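Local coordinates for putative metal resistance protein (Proteus mirabilis, PDB 6C29), which probably takes part in protein disulfide reduction, this piece being the tandem immunoglobulin-fold N-terminal periplasmic domain of ScsB, which primes the disulfide isomerase ScsC, at residues Asp14-Ala22 with Leu33-Trp42; Leu167-Trp178 with Ala200-Val211. One frame throughout, in Å; residues are numbered along the deposited sequence. Where two conformers were deposited one is given.

Contact 1 of 2, residues Asp14-Ala22 with Leu33-Trp42; sequences DHAQVRATA and LLEVQLAPGW
His15 lies flat over the indole of Trp42, its ring and the indole's six-membered ring 3.5 Å apart between centroids, with planes at 3°. The imidazole is put there by chi1 of 61°, CG between backbone N and carbonyl carbon; His15 CB sits over the five-membered ring in a CH-pi contact. A hydrogen bond between His15 NE2 and Thr113 OG1 helps fix the imidazole's rotation. On the antiparallel ladder, Ala16 and Val18, under Tyr123, and Ala20 share the buried face with Leu38, Val36 and Leu34: the alanines and valines keep this row close-set, Val18 CG1 meeting Val36 CG2 at 4.1 Å, while Leu34 CD1 and Leu38 CD2 reach back over Ala20 and Ala16.

On the other face Gln17, Arg19, Glu35 and Gln37 form the looser, partly exposed part, whereas helix 137-145 covers Thr21 and Leu33. Arg19 NH1 forms a salt bridge to the syn lone pair of Glu35 OE2 at 2.9 Å, with the oxygen 31° out of the guanidinium plane. Water 1 is hydrogen-bonded to Glu35 OE2 at 2.6 Å and also touches Thr21 OG1 and Leu33 O; Asp4 takes Arg19 NE. Gripped by a cation and a water, the Glu35 carboxylate is probably stabilised as the anion.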
loop_
_atom_site.group_PDB
_atom_site.type_symbol
_atom_site.label_atom_id
_atom_site.label_comp_id
_atom_site.label_asym_id
_atom_site.label_seq_id
_atom_site.Cartn_x
_atom_site.Cartn_y
_atom_site.Cartn_z
ATOM N N ASP A 14 12.329 19.177 1.146
ATOM C CA ASP A 14 13.664 18.912 0.630
ATOM C C ASP A 14 14.021 17.436 0.624
ATOM O O ASP A 14 15.187 17.092 0.403
ATOM C CB ASP A 14 14.699 19.684 1.457
ATOM C CG ASP A 14 14.732 19.258 2.932
ATOM O OD1 ASP A 14 14.159 18.199 3.305
ATOM O OD2 ASP A 14 15.338 20.010 3.737
ATOM N N HIS A 15 13.032 16.579 0.878
ATOM C CA HIS A 15 13.320 15.154 1.069
ATOM C C HIS A 15 12.504 14.201 0.208
ATOM O O HIS A 15 12.506 12.985 0.467
ATOM C CB HIS A 15 13.106 14.766 2.535
ATOM C CG HIS A 15 11.712 14.991 3.004
ATOM N ND1 HIS A 15 11.334 16.128 3.693
ATOM C CD2 HIS A 15 10.594 14.247 2.851
ATOM C CE1 HIS A 15 10.045 16.057 3.957
ATOM N NE2 HIS A 15 9.571 14.925 3.453
ATOM N N ALA A 16 11.753 14.731 -0.735
ATOM C CA ALA A 16 11.051 13.903 -1.701
ATOM C C ALA A 16 11.114 14.489 -3.084
ATOM O O ALA A 16 11.136 15.698 -3.272
ATOM C CB ALA A 16 9.605 13.697 -1.298
ATOM N N GLN A 17 11.128 13.612 -4.075
ATOM C CA GLN A 17 10.923 13.993 -5.451
ATOM C C GLN A 17 9.893 13.010 -6.011
ATOM O O GLN A 17 9.940 11.826 -5.660
ATOM C CB GLN A 17 12.187 13.866 -6.278
ATOM C CG GLN A 17 13.473 14.418 -5.813
ATOM C CD GLN A 17 14.504 14.122 -6.882
ATOM O OE1 GLN A 17 15.396 13.303 -6.686
ATOM N NE2 GLN A 17 14.326 14.713 -8.049
ATOM N N VAL A 18 9.015 13.483 -6.901
ATOM C CA VAL A 18 8.029 12.593 -7.506
ATOM C C VAL A 18 7.952 12.788 -8.997
ATOM O O VAL A 18 8.265 13.837 -9.532
ATOM C CB VAL A 18 6.599 12.767 -6.896
ATOM C CG1 VAL A 18 6.639 12.720 -5.335
ATOM C CG2 VAL A 18 5.944 14.031 -7.380
ATOM N N ARG A 19 7.575 11.725 -9.689
ATOM C CA ARG A 19 7.456 11.745 -11.139
ATOM C C ARG A 19 6.294 10.879 -11.543
ATOM O O ARG A 19 6.182 9.774 -11.041
ATOM C CB ARG A 19 8.730 11.218 -11.797
ATOM C CG ARG A 19 8.629 11.075 -13.338
ATOM C CD ARG A 19 9.985 10.645 -13.935
ATOM N NE ARG A 19 9.957 10.410 -15.385
ATOM C CZ ARG A 19 10.262 9.254 -15.986
ATOM N NH1 ARG A 19 10.580 8.165 -15.283
ATOM N NH2 ARG A 19 10.246 9.185 -17.315
ATOM N N ALA A 20 5.451 11.362 -12.456
ATOM C CA ALA A 20 4.388 10.562 -13.015
ATOM C C ALA A 20 4.531 10.455 -14.520
ATOM O O ALA A 20 4.885 11.434 -15.190
ATOM C CB ALA A 20 3.046 11.127 -12.661
ATOM N N THR A 21 4.269 9.262 -15.032
ATOM C CA THR A 21 4.262 8.983 -16.459
ATOM C C THR A 21 2.999 8.201 -16.778
ATOM O O THR A 21 2.414 7.593 -15.887
ATOM C CB THR A 21 5.473 8.183 -16.889
ATOM O OG1 THR A 21 5.571 6.993 -16.095
ATOM C CG2 THR A 21 6.734 9.031 -16.749
ATOM N N ALA A 22 2.548 8.249 -18.016
ATOM C CA ALA A 22 1.280 7.637 -18.336
ATOM C C ALA A 22 1.153 7.234 -19.782
ATOM O O ALA A 22 1.851 7.745 -20.642
ATOM C CB ALA A 22 0.144 8.589 -17.971
ATOM N N LEU A 33 2.238 5.568 -13.758
ATOM C CA LEU A 33 3.235 5.186 -12.785
ATOM C C LEU A 33 3.608 6.391 -11.996
ATOM O O LEU A 33 4.041 7.385 -12.564
ATOM C CB LEU A 33 4.498 4.621 -13.436
ATOM C CG LEU A 33 4.395 3.197 -13.940
ATOM C CD1 LEU A 33 5.623 2.842 -14.743
ATOM C CD2 LEU A 33 4.257 2.226 -12.756
ATOM N N LEU A 34 3.455 6.317 -10.693
ATOM C CA LEU A 34 3.840 7.386 -9.789
ATOM C C LEU A 34 5.089 6.965 -9.035
ATOM O O LEU A 34 5.023 6.100 -8.177
ATOM C CB LEU A 34 2.724 7.705 -8.815
ATOM C CG LEU A 34 3.072 8.738 -7.784
ATOM C CD1 LEU A 34 3.316 10.085 -8.456
ATOM C CD2 LEU A 34 1.946 8.839 -6.765
ATOM N N GLU A 35 6.236 7.556 -9.346
ATOM C CA GLU A 35 7.491 7.255 -8.686
ATOM C C GLU A 35 7.716 8.258 -7.559
ATOM O O GLU A 35 7.516 9.464 -7.745
ATOM C CB GLU A 35 8.671 7.351 -9.657
ATOM C CG GLU A 35 8.590 6.406 -10.837
ATOM C CD GLU A 35 9.635 6.746 -11.895
ATOM O OE1 GLU A 35 10.808 6.295 -11.766
ATOM O OE2 GLU A 35 9.311 7.536 -12.809
ATOM N N VAL A 36 8.130 7.755 -6.404
ATOM C CA VAL A 36 8.463 8.568 -5.258
ATOM C C VAL A 36 9.848 8.214 -4.780
ATOM O O VAL A 36 10.111 7.056 -4.468
ATOM C CB VAL A 36 7.473 8.374 -4.133
ATOM C CG1 VAL A 36 7.844 9.219 -2.956
ATOM C CG2 VAL A 36 6.058 8.709 -4.596
ATOM N N GLN A 37 10.747 9.203 -4.755
ATOM C CA GLN A 37 12.122 9.066 -4.264
ATOM C C GLN A 37 12.275 9.845 -2.974
ATOM O O GLN A 37 12.014 11.041 -2.972
ATOM C CB GLN A 37 13.124 9.603 -5.293
ATOM C CG GLN A 37 13.384 8.707 -6.493
ATOM C CD GLN A 37 14.450 7.640 -6.251
ATOM O OE1 GLN A 37 15.336 7.789 -5.409
ATOM N NE2 GLN A 37 14.354 6.547 -7.000
ATOM N N LEU A 38 12.744 9.190 -1.914
ATOM C CA LEU A 38 12.823 9.772 -0.588
ATOM C C LEU A 38 14.250 9.925 -0.105
ATOM O O LEU A 38 15.072 9.030 -0.301
ATOM C CB LEU A 38 12.095 8.865 0.374
ATOM C CG LEU A 38 10.631 8.638 0.013
ATOM C CD1 LEU A 38 10.122 7.399 0.740
ATOM C CD2 LEU A 38 9.805 9.817 0.438
ATOM N N ALA A 39 14.540 11.026 0.566
ATOM C CA ALA A 39 15.833 11.154 1.240
ATOM C C ALA A 39 15.986 10.229 2.441
ATOM O O ALA A 39 14.991 9.771 3.010
ATOM C CB ALA A 39 16.031 12.557 1.682
ATOM N N PRO A 40 17.241 9.939 2.844
ATOM C CA PRO A 40 17.438 9.046 3.982
ATOM C C PRO A 40 16.713 9.507 5.230
ATOM O O PRO A 40 16.705 10.683 5.565
ATOM C CB PRO A 40 18.965 9.066 4.172
ATOM C CG PRO A 40 19.486 9.281 2.798
ATOM C CD PRO A 40 18.511 10.229 2.149
ATOM N N GLY A 41 16.091 8.545 5.893
ATOM C CA GLY A 41 15.360 8.771 7.111
ATOM C C GLY A 41 13.892 9.085 6.902
ATOM O O GLY A 41 13.149 9.069 7.867
ATOM N N TRP A 42 13.472 9.318 5.659
ATOM C CA TRP A 42 12.081 9.637 5.372
ATOM C C TRP A 42 11.397 8.456 4.685
ATOM O O TRP A 42 11.985 7.767 3.841
ATOM C CB TRP A 42 11.970 10.889 4.479
ATOM C CG TRP A 42 12.359 12.171 5.170
ATOM C CD1 TRP A 42 13.599 12.730 5.213
ATOM C CD2 TRP A 42 11.497 13.050 5.896
ATOM N NE1 TRP A 42 13.560 13.899 5.920
ATOM C CE2 TRP A 42 12.283 14.122 6.353
ATOM C CE3 TRP A 42 10.143 13.037 6.208
ATOM C CZ2 TRP A 42 11.754 15.162 7.102
ATOM C CZ3 TRP A 42 9.617 14.070 6.950
ATOM C CH2 TRP A 42 10.419 15.116 7.390
HETATM O O HOH W 1 6.839 7.684 -13.596
#

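Contact 2 of 2, residues Leu167-Trp178 with Ala200-Val211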
loop_
_atom_site.group_PDB
_atom_site.type_symbol
_atom_site.label_atom_id
_atom_site.label_comp_id
_atom_site.label_asym_id
_atom_site.label_seq_id
_atom_site.Cartn_x
_atom_site.Cartn_y
_atom_site.Cartn_z
ATOM N N LEU A 167 -6.795 -10.342 18.262
ATOM C CA LEU A 167 -7.027 -11.102 17.042
ATOM C C LEU A 167 -5.985 -12.173 16.896
ATOM O O LEU A 167 -4.790 -11.886 17.025
ATOM C CB LEU A 167 -6.987 -10.174 15.841
ATOM C CG LEU A 167 -7.050 -10.773 14.436
ATOM C CD1 LEU A 167 -8.396 -11.334 14.170
ATOM C CD2 LEU A 167 -6.715 -9.680 13.391
ATOM N N THR A 168 -6.420 -13.409 16.656
ATOM C CA THR A 168 -5.503 -14.509 16.388
ATOM C C THR A 168 -5.762 -15.082 15.013
ATOM O O THR A 168 -6.912 -15.299 14.641
ATOM C CB THR A 168 -5.627 -15.638 17.423
ATOM O OG1 THR A 168 -5.310 -15.126 18.721
ATOM C CG2 THR A 168 -4.675 -16.785 17.085
ATOM N N LEU A 169 -4.692 -15.338 14.258
ATOM C CA LEU A 169 -4.751 -15.952 12.940
ATOM C C LEU A 169 -3.971 -17.248 12.913
ATOM O O LEU A 169 -2.940 -17.380 13.576
ATOM C CB LEU A 169 -4.155 -15.050 11.857
ATOM C CG LEU A 169 -4.525 -13.581 11.789
ATOM C CD1 LEU A 169 -3.793 -12.883 10.608
ATOM C CD2 LEU A 169 -5.994 -13.414 11.680
ATOM N N SER A 170 -4.448 -18.169 12.084
ATOM C CA SER A 170 -3.742 -19.399 11.805
ATOM C C SER A 170 -3.671 -19.535 10.300
ATOM O O SER A 170 -4.703 -19.530 9.637
ATOM C CB SER A 170 -4.454 -20.587 12.449
ATOM O OG SER A 170 -4.012 -21.806 11.894
ATOM N N LEU A 171 -2.450 -19.590 9.772
ATOM C CA LEU A 171 -2.198 -19.568 8.338
ATOM C C LEU A 171 -1.390 -20.780 7.941
ATOM O O LEU A 171 -0.318 -21.031 8.489
ATOM C CB LEU A 171 -1.453 -18.291 7.930
ATOM C CG LEU A 171 -2.085 -16.986 8.401
ATOM C CD1 LEU A 171 -1.222 -15.801 8.035
ATOM C CD2 LEU A 171 -3.452 -16.795 7.780
ATOM N N GLN A 172 -1.879 -21.510 6.953
ATOM C CA GLN A 172 -1.189 -22.688 6.464
ATOM C C GLN A 172 -0.450 -22.377 5.177
ATOM O O GLN A 172 -1.038 -21.841 4.235
ATOM C CB GLN A 172 -2.163 -23.831 6.215
ATOM C CG GLN A 172 -1.452 -25.075 5.721
ATOM C CD GLN A 172 -2.411 -26.220 5.425
ATOM O OE1 GLN A 172 -3.419 -26.044 4.731
ATOM N NE2 GLN A 172 -2.079 -27.406 5.917
ATOM N N ARG A 173 0.836 -22.693 5.131
ATOM C CA ARG A 173 1.606 -22.499 3.920
ATOM C C ARG A 173 1.196 -23.536 2.887
ATOM O O ARG A 173 0.994 -24.685 3.222
ATOM C CB ARG A 173 3.089 -22.582 4.207
ATOM C CG ARG A 173 3.922 -22.049 3.043
ATOM C CD ARG A 173 5.389 -21.876 3.364
ATOM N NE ARG A 173 6.152 -21.649 2.131
ATOM C CZ ARG A 173 7.052 -20.693 1.949
ATOM N NH1 ARG A 173 7.328 -19.837 2.909
ATOM N NH2 ARG A 173 7.676 -20.590 0.783
ATOM N N GLU A 174 1.030 -23.124 1.631
ATOM C CA GLU A 174 0.531 -24.030 0.581
ATOM C C GLU A 174 1.506 -25.160 0.316
ATOM O O GLU A 174 1.144 -26.341 0.245
ATOM C CB GLU A 174 0.284 -23.249 -0.711
ATOM C CG GLU A 174 -0.352 -24.098 -1.823
ATOM C CD GLU A 174 -0.491 -23.377 -3.159
ATOM O OE1 GLU A 174 -0.462 -22.129 -3.195
ATOM O OE2 GLU A 174 -0.643 -24.080 -4.182
ATOM N N GLN A 175 2.755 -24.766 0.149
ATOM C CA GLN A 175 3.860 -25.650 -0.121
ATOM C C GLN A 175 5.072 -25.276 0.735
ATOM O O GLN A 175 5.429 -24.101 0.846
ATOM C CB GLN A 175 4.240 -25.586 -1.592
ATOM C CG GLN A 175 5.169 -26.691 -1.965
ATOM C CD GLN A 175 5.651 -26.596 -3.386
ATOM O OE1 GLN A 175 5.003 -25.991 -4.250
ATOM N NE2 GLN A 175 6.811 -27.190 -3.639
ATOM N N GLY A 176 5.688 -26.274 1.341
ATOM C CA GLY A 176 6.872 -26.060 2.146
ATOM C C GLY A 176 6.591 -25.464 3.513
ATOM O O GLY A 176 5.465 -25.473 4.008
ATOM N N ASP A 177 7.663 -24.990 4.127
ATOM C CA ASP A 177 7.643 -24.427 5.466
ATOM C C ASP A 177 7.807 -22.928 5.458
ATOM O O ASP A 177 8.394 -22.376 4.529
ATOM C CB ASP A 177 8.776 -24.988 6.313
ATOM C CG ASP A 177 8.578 -26.451 6.692
ATOM O OD1 ASP A 177 7.476 -26.994 6.441
ATOM O OD2 ASP A 177 9.530 -27.024 7.283
ATOM N N TRP A 178 7.330 -22.276 6.516
ATOM C CA TRP A 178 7.588 -20.854 6.692
ATOM C C TRP A 178 9.052 -20.613 7.025
ATOM O O TRP A 178 9.634 -21.379 7.801
ATOM C CB TRP A 178 6.691 -20.297 7.778
ATOM C CG TRP A 178 5.247 -20.329 7.453
ATOM C CD1 TRP A 178 4.318 -21.225 7.932
ATOM C CD2 TRP A 178 4.533 -19.437 6.605
ATOM N NE1 TRP A 178 3.087 -20.930 7.448
ATOM C CE2 TRP A 178 3.185 -19.840 6.619
ATOM C CE3 TRP A 178 4.898 -18.333 5.830
ATOM C CZ2 TRP A 178 2.209 -19.185 5.891
ATOM C CZ3 TRP A 178 3.934 -17.683 5.109
ATOM C CH2 TRP A 178 2.607 -18.104 5.130
ATOM N N ALA A 200 6.053 -19.541 13.943
ATOM C CA ALA A 200 5.883 -20.547 12.903
ATOM C C ALA A 200 6.572 -21.848 13.235
ATOM O O ALA A 200 7.651 -21.854 13.822
ATOM C CB ALA A 200 6.399 -20.027 11.574
ATOM N N LYS A 201 5.926 -22.947 12.866
ATOM C CA LYS A 201 6.525 -24.279 12.924
ATOM C C LYS A 201 6.037 -25.073 11.735
ATOM O O LYS A 201 4.831 -25.185 11.500
ATOM C CB LYS A 201 6.201 -24.987 14.226
ATOM C CG LYS A 201 7.007 -26.272 14.320
ATOM C CD LYS A 201 6.863 -27.001 15.617
ATOM C CE LYS A 201 7.915 -28.103 15.678
ATOM N NZ LYS A 201 7.878 -28.806 16.987
ATOM N N GLY A 202 6.979 -25.537 10.932
ATOM C CA GLY A 202 6.611 -26.236 9.712
ATOM C C GLY A 202 5.751 -25.340 8.836
ATOM O O GLY A 202 6.109 -24.170 8.611
ATOM N N ASP A 203 4.619 -25.861 8.367
ATOM C CA ASP A 203 3.748 -25.085 7.479
ATOM C C ASP A 203 2.705 -24.242 8.199
ATOM O O ASP A 203 1.855 -23.641 7.549
ATOM C CB ASP A 203 3.048 -26.018 6.492
ATOM C CG ASP A 203 2.017 -26.925 7.137
ATOM O OD1 ASP A 203 1.824 -26.910 8.365
ATOM O OD2 ASP A 203 1.372 -27.683 6.375
ATOM N N HIS A 204 2.811 -24.149 9.525
ATOM C CA HIS A 204 1.847 -23.442 10.342
ATOM C C HIS A 204 2.405 -22.132 10.868
ATOM O O HIS A 204 3.479 -22.088 11.487
ATOM C CB HIS A 204 1.407 -24.336 11.498
ATOM C CG HIS A 204 0.491 -23.674 12.465
ATOM N ND1 HIS A 204 -0.786 -23.276 12.138
ATOM C CD2 HIS A 204 0.689 -23.298 13.749
ATOM C CE1 HIS A 204 -1.336 -22.683 13.186
ATOM N NE2 HIS A 204 -0.463 -22.688 14.175
ATOM N N LEU A 205 1.670 -21.058 10.590
ATOM C CA LEU A 205 1.991 -19.731 11.098
ATOM C C LEU A 205 0.867 -19.201 11.989
ATOM O O LEU A 205 -0.272 -19.106 11.545
ATOM C CB LEU A 205 2.233 -18.798 9.917
ATOM C CG LEU A 205 2.457 -17.308 10.208
ATOM C CD1 LEU A 205 3.645 -17.083 11.054
ATOM C CD2 LEU A 205 2.602 -16.524 8.921
ATOM N N SER A 206 1.196 -18.876 13.228
ATOM C CA SER A 206 0.257 -18.285 14.162
ATOM C C SER A 206 0.596 -16.809 14.328
ATOM O O SER A 206 1.768 -16.437 14.431
ATOM C CB SER A 206 0.302 -19.006 15.511
ATOM O OG SER A 206 -0.585 -18.399 16.434
ATOM N N VAL A 207 -0.428 -15.973 14.342
ATOM C CA VAL A 207 -0.288 -14.546 14.490
ATOM C C VAL A 207 -1.195 -14.046 15.588
ATOM O O VAL A 207 -2.368 -14.422 15.628
ATOM C CB VAL A 207 -0.661 -13.818 13.187
ATOM C CG1 VAL A 207 -0.380 -12.352 13.285
ATOM C CG2 VAL A 207 0.078 -14.423 11.977
ATOM N N THR A 208 -0.687 -13.221 16.484
ATOM C CA THR A 208 -1.560 -12.560 17.435
ATOM C C THR A 208 -1.342 -11.061 17.333
ATOM O O THR A 208 -0.212 -10.579 17.158
ATOM C CB THR A 208 -1.327 -13.057 18.870
ATOM O OG1 THR A 208 -0.082 -12.559 19.359
ATOM C CG2 THR A 208 -1.314 -14.587 18.899
ATOM N N VAL A 209 -2.454 -10.328 17.384
ATOM C CA VAL A 209 -2.477 -8.874 17.217
ATOM C C VAL A 209 -3.376 -8.263 18.307
ATOM O O VAL A 209 -4.534 -8.649 18.435
ATOM C CB VAL A 209 -3.038 -8.477 15.822
ATOM C CG1 VAL A 209 -2.993 -6.984 15.651
ATOM C CG2 VAL A 209 -2.271 -9.169 14.715
ATOM N N ASP A 210 -2.843 -7.349 19.116
ATOM C CA ASP A 210 -3.662 -6.609 20.071
ATOM C C ASP A 210 -4.471 -5.553 19.334
ATOM O O ASP A 210 -3.976 -4.914 18.411
ATOM C CB ASP A 210 -2.804 -5.928 21.140
ATOM C CG ASP A 210 -2.121 -6.917 22.063
ATOM O OD1 ASP A 210 -2.701 -7.998 22.322
ATOM O OD2 ASP A 210 -0.991 -6.610 22.511
ATOM N N VAL A 211 -5.729 -5.416 19.712
ATOM C CA VAL A 211 -6.626 -4.468 19.072
ATOM C C VAL A 211 -7.140 -3.423 20.055
ATOM O O VAL A 211 -7.451 -3.742 21.206
ATOM C CB VAL A 211 -7.822 -5.209 18.425
ATOM C CG1 VAL A 211 -8.666 -4.242 17.603
ATOM C CG2 VAL A 211 -7.348 -6.349 17.567
HETATM O O HOH W 2 -3.004 -19.210 15.843
HETATM O O HOH W 3 0.860 -27.518 3.662
HETATM O O HOH W 4 8.397 -22.820 9.854
#
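With chi1 of -65°, Trp178 places its indole CG anti to the carbonyl carbon, and the ring comes to lie across the strand that follows Asp203. Leu205, whose CG is anti to the backbone N (chi1 174°), crosses it at about a right angle and carries its CD2 to 4.0 Å from Leu171 CD1, near Trp178 CZ2. Leu205 CB rests over one face of the indole, 3.6 Å from the centroid of the five-membered ring, and Arg173 CB covers the opposite face. At the ring's edge Trp178 NE1 makes a weak, bent hydrogen bond to Asp203 O at 3.0 Å. That carbonyl is gripped twice, since Arg173 N also donates to it at 2.8 Å. The Trp178 backbone N bonds Gly202 O at 3.1 Å, tying the loop after Arg173 to the type II' turn Lys201-His204; the positive phi of Gly202 favours glycine there.

Beyond the turn the strands pair antiparallel. Leu167, Leu169 and Leu171 lie beside Val209, Val207 and Leu205 on the buried face: Leu169 CB meets Val207 CB at 3.9 Å, branched aliphatics suiting a core that Phe229 helps to close. Polar residues suit the other, more exposed face. Ser170 OG approaches the edge of the His204 ring, 3.1 Å from His204 CE1, and water 2 joins Leu169 O to Ser206 OG.

The extended Arg173 side chain carries its guanidinium to salt bridges with Asp233 and Asp234. An antiparallel pair with one apolar face packed on strand 226-233 is the arrangement of a beta sandwich, here of the immunoglobulin fold.

Contact 1 comes before contact 2 along the chain; their centres are 34 Å apart on opposite sides of the chain's centre, and their nearest atoms about 24 Å apart. They share no strand or sheet. Contact 1 is a hairpin within an antiparallel sheet, 30-38 pairing on with 90-97 and 16-24 joined to the N-terminal residues Ala3, Thr5 and Leu8, in the DsbD N-terminal family region. Contact 2 joins the two inner strands, 166-173 and 204-213, of a second sheet. Both sheets have the strand order 1-2-4-3, and helix 137-145 falls between the contacts in sequence. The pair thus samples the two halves of the tandem immunoglobulin-fold architecture, each with its own core.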